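Local structure of minor fimbrium subunit Mfa5 (Porphyromonas gingivalis ATCC 33277, 6TO1) at residues 305-310 against 344-349. The protein serves as an accessory subunit of the minor fimbriae, surface pili that mediate biofilm formation and adhesion to host cells and other oral bacteria. Residues are numbered along the deposited sequence; the frame is centred on the assembly and turned at random.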
ATOM      1  N   SER A 305      -2.957  41.092  -4.717  1.00 21.75           N
ATOM      2  CA  SER A 305      -3.934  42.171  -4.742  1.00 23.40           C
ATOM      3  C   SER A 305      -3.517  43.334  -5.638  1.00 19.69           C
ATOM      4  O   SER A 305      -4.356  44.194  -5.958  1.00 20.83           O
ATOM      5  CB  SER A 305      -4.174  42.667  -3.306  1.00 25.92           C
ATOM      6  OG  SER A 305      -2.984  43.223  -2.773  1.00 28.24           O
ATOM      7  N   LYS A 306      -2.276  43.363  -6.088  1.00 20.93           N
ATOM      8  CA  LYS A 306      -1.821  44.432  -6.964  1.00 22.16           C
ATOM      9  C   LYS A 306      -2.204  44.237  -8.433  1.00 26.99           C
ATOM     10  O   LYS A 306      -2.068  45.186  -9.215  1.00 23.72           O
ATOM     11  CB  LYS A 306      -0.305  44.578  -6.821  1.00 21.30           C
ATOM     12  CG  LYS A 306       0.107  45.622  -5.793  1.00 38.04           C
ATOM     13  CD  LYS A 306       0.201  46.981  -6.504  1.00 33.76           C
ATOM     14  CE  LYS A 306       0.724  48.037  -5.622  1.00 32.66           C
ATOM     15  NZ  LYS A 306       0.509  49.339  -6.275  1.00 22.35           N
ATOM     16  N   PHE A 307      -2.655  43.054  -8.849  1.00 21.19           N
ATOM     17  CA  PHE A 307      -2.995  42.852 -10.247  1.00 20.86           C
ATOM     18  C   PHE A 307      -4.491  42.973 -10.475  1.00 21.79           C
ATOM     19  O   PHE A 307      -5.305  42.523  -9.658  1.00 24.46           O
ATOM     20  CB  PHE A 307      -2.509  41.495 -10.754  1.00 19.57           C
ATOM     21  CG  PHE A 307      -1.025  41.393 -10.860  1.00 19.74           C
ATOM     22  CD1 PHE A 307      -0.337  42.050 -11.857  1.00 21.71           C
ATOM     23  CD2 PHE A 307      -0.304  40.641  -9.943  1.00 19.32           C
ATOM     24  CE1 PHE A 307       1.067  41.952 -11.933  1.00 17.32           C
ATOM     25  CE2 PHE A 307       1.049  40.535 -10.018  1.00 19.31           C
ATOM     26  CZ  PHE A 307       1.745  41.189 -11.031  1.00 21.88           C
ATOM     27  N   ASP A 308      -4.856  43.580 -11.594  1.00 21.34           N
ATOM     28  CA  ASP A 308      -6.249  43.662 -12.000  1.00 20.30           C
ATOM     29  C   ASP A 308      -6.544  42.464 -12.893  1.00 19.66           C
ATOM     30  O   ASP A 308      -6.106  42.408 -14.045  1.00 22.17           O
ATOM     31  CB  ASP A 308      -6.553  44.979 -12.706  1.00 22.48           C
ATOM     32  CG  ASP A 308      -8.018  45.127 -13.061  1.00 27.44           C
ATOM     33  OD1 ASP A 308      -8.830  44.201 -12.815  1.00 28.27           O
ATOM     34  OD2 ASP A 308      -8.339  46.195 -13.615  1.00 30.60           O
ATOM     35  N   TYR A 309      -7.298  41.512 -12.353  1.00 17.23           N
ATOM     36  CA  TYR A 309      -7.678  40.314 -13.080  1.00 19.86           C
ATOM     37  C   TYR A 309      -9.119  40.363 -13.574  1.00 20.52           C
ATOM     38  O   TYR A 309      -9.616  39.366 -14.106  1.00 23.88           O
ATOM     39  CB  TYR A 309      -7.528  39.091 -12.193  1.00 22.22           C
ATOM     40  CG  TYR A 309      -6.148  38.757 -11.662  1.00 22.22           C
ATOM     41  CD1 TYR A 309      -5.134  38.309 -12.507  1.00 23.51           C
ATOM     42  CD2 TYR A 309      -5.889  38.820 -10.306  1.00 22.55           C
ATOM     43  CE1 TYR A 309      -3.879  37.946 -11.999  1.00 19.05           C
ATOM     44  CE2 TYR A 309      -4.649  38.451  -9.783  1.00 20.12           C
ATOM     45  CZ  TYR A 309      -3.657  38.003 -10.639  1.00 20.90           C
ATOM     46  OH  TYR A 309      -2.450  37.652 -10.121  1.00 18.69           O
ATOM     47  N   SER A 310      -9.794  41.500 -13.427  1.00 23.33           N
ATOM     48  CA  SER A 310     -11.229  41.571 -13.729  1.00 23.86           C
ATOM     49  C   SER A 310     -11.539  41.212 -15.177  1.00 27.26           C
ATOM     50  O   SER A 310     -12.606  40.655 -15.461  1.00 26.14           O
ATOM     51  CB  SER A 310     -11.746  42.971 -13.394  1.00 24.65           C
ATOM     52  OG  SER A 310     -11.201  43.952 -14.274  1.00 24.50           O
ATOM     53  N   ALA A 344       5.187  37.276 -14.964  1.00 14.39           N
ATOM     54  CA  ALA A 344       4.894  35.847 -15.038  1.00 17.52           C
ATOM     55  C   ALA A 344       5.546  35.077 -13.900  1.00 15.87           C
ATOM     56  O   ALA A 344       4.944  34.145 -13.359  1.00 15.59           O
ATOM     57  CB  ALA A 344       5.347  35.302 -16.383  1.00 17.65           C
ATOM     58  N   ILE A 345       6.791  35.411 -13.550  1.00 16.18           N
ATOM     59  CA  ILE A 345       7.394  34.810 -12.361  1.00 14.22           C
ATOM     60  C   ILE A 345       6.523  35.107 -11.135  1.00 16.66           C
ATOM     61  O   ILE A 345       6.295  34.239 -10.284  1.00 15.80           O
ATOM     62  CB  ILE A 345       8.838  35.301 -12.163  1.00 13.53           C
ATOM     63  CG1 ILE A 345       9.721  34.930 -13.362  1.00 17.54           C
ATOM     64  CG2 ILE A 345       9.351  34.753 -10.847  1.00 14.93           C
ATOM     65  CD1 ILE A 345      11.025  35.693 -13.430  1.00 18.00           C
ATOM     66  N   ASN A 346       6.016  36.350 -11.045  1.00 17.70           N
ATOM     67  CA  ASN A 346       5.162  36.786  -9.940  1.00 18.84           C
ATOM     68  C   ASN A 346       3.901  35.944  -9.867  1.00 15.76           C
ATOM     69  O   ASN A 346       3.489  35.495  -8.781  1.00 18.11           O
ATOM     70  CB  ASN A 346       4.835  38.277 -10.166  1.00 19.25           C
ATOM     71  CG  ASN A 346       4.551  39.057  -8.899  1.00 19.96           C
ATOM     72  OD1 ASN A 346       4.768  40.277  -8.867  1.00 17.50           O
ATOM     73  ND2 ASN A 346       4.006  38.409  -7.900  1.00 18.20           N
ATOM     74  N   GLU A 347       3.271  35.710 -11.021  1.00 15.85           N
ATOM     75  CA  GLU A 347       2.051  34.925 -11.084  1.00 17.18           C
ATOM     76  C   GLU A 347       2.316  33.475 -10.702  1.00 15.79           C
ATOM     77  O   GLU A 347       1.516  32.854  -9.991  1.00 17.76           O
ATOM     78  CB  GLU A 347       1.484  35.011 -12.490  1.00 16.25           C
ATOM     79  CG  GLU A 347       0.106  34.428 -12.632  1.00 16.34           C
ATOM     80  CD  GLU A 347      -0.953  35.267 -11.945  1.00 16.29           C
ATOM     81  OE1 GLU A 347      -0.754  36.495 -11.827  1.00 19.37           O
ATOM     82  OE2 GLU A 347      -1.983  34.705 -11.531  1.00 17.18           O
ATOM     83  N   ALA A 348       3.446  32.934 -11.140  1.00 16.53           N
ATOM     84  CA  ALA A 348       3.802  31.590 -10.729  1.00 18.76           C
ATOM     85  C   ALA A 348       4.001  31.510  -9.228  1.00 18.88           C
ATOM     86  O   ALA A 348       3.728  30.470  -8.637  1.00 17.16           O
ATOM     87  CB  ALA A 348       5.052  31.121 -11.459  1.00 16.54           C
ATOM     88  N   GLN A 349       4.479  32.586  -8.595  1.00 19.08           N
ATOM     89  CA  GLN A 349       4.674  32.553  -7.146  1.00 22.06           C
ATOM     90  C   GLN A 349       3.352  32.325  -6.420  1.00 18.82           C
ATOM     91  O   GLN A 349       3.308  31.618  -5.402  1.00 18.82           O
ATOM     92  CB  GLN A 349       5.324  33.849  -6.650  1.00 19.20           C
ATOM     93  CG  GLN A 349       5.759  33.762  -5.187  1.00 20.91           C
ATOM     94  CD  GLN A 349       6.781  32.652  -4.940  1.00 22.17           C
ATOM     95  OE1 GLN A 349       7.813  32.582  -5.589  1.00 23.67           O
ATOM     96  NE2 GLN A 349       6.481  31.779  -4.002  1.00 25.40           N
TER
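In the von Willebrand factor A domain, helix 340-353, which leads into the sheet strand 357-362, receives two aromatic side chains, Phe-307 and Tyr-309, from the long loop between strands 296-298 and 326-327. Tyr-309 and Glu-347 meet head-on, the phenol OH of Tyr-309 donating to OE1 of Glu-347 at 2.7 Å, on the syn lone pair, while OE2 stays 3.3 Å from the same OH. OE1 lies at the edge of the ring, and the carboxylate plane stands 84° to the ring plane of Tyr-309. Glu-347 reaches this position with CG anti to its backbone N (chi1 -170°) and a bend at chi2 that carries the carboxylate over to the phenol. Phe-307 turns its rim to the amide of Asn-346: CZ is 3.8 Å from OD1 and CE2 4.0 Å from CG, with ring and amide planes 82° apart. This is van der Waals packing; OD1 accepts a hydrogen bond from the backbone N of Leu-302, earlier in the same loop. CB of Phe-307 also rests 3.7 Å above one face of the Tyr-309 ring, near its rim. Farther along, OD1 of Asp-308 closes an Asx turn, accepting from N of Ser-310 at 2.9 Å. Helix 209-220 adds Arg-217, salt-bridged to OE2 of Glu-347, Gln-210, bonded to OE1, and Lys-214, in a cation-pi contact with Tyr-309. With OE1 held by the phenol and the Gln-210 side-chain amide, and OE2 by Arg-217, the buried carboxylate is probably held against rotation and probably stays ionised, coupling the loop to two helices.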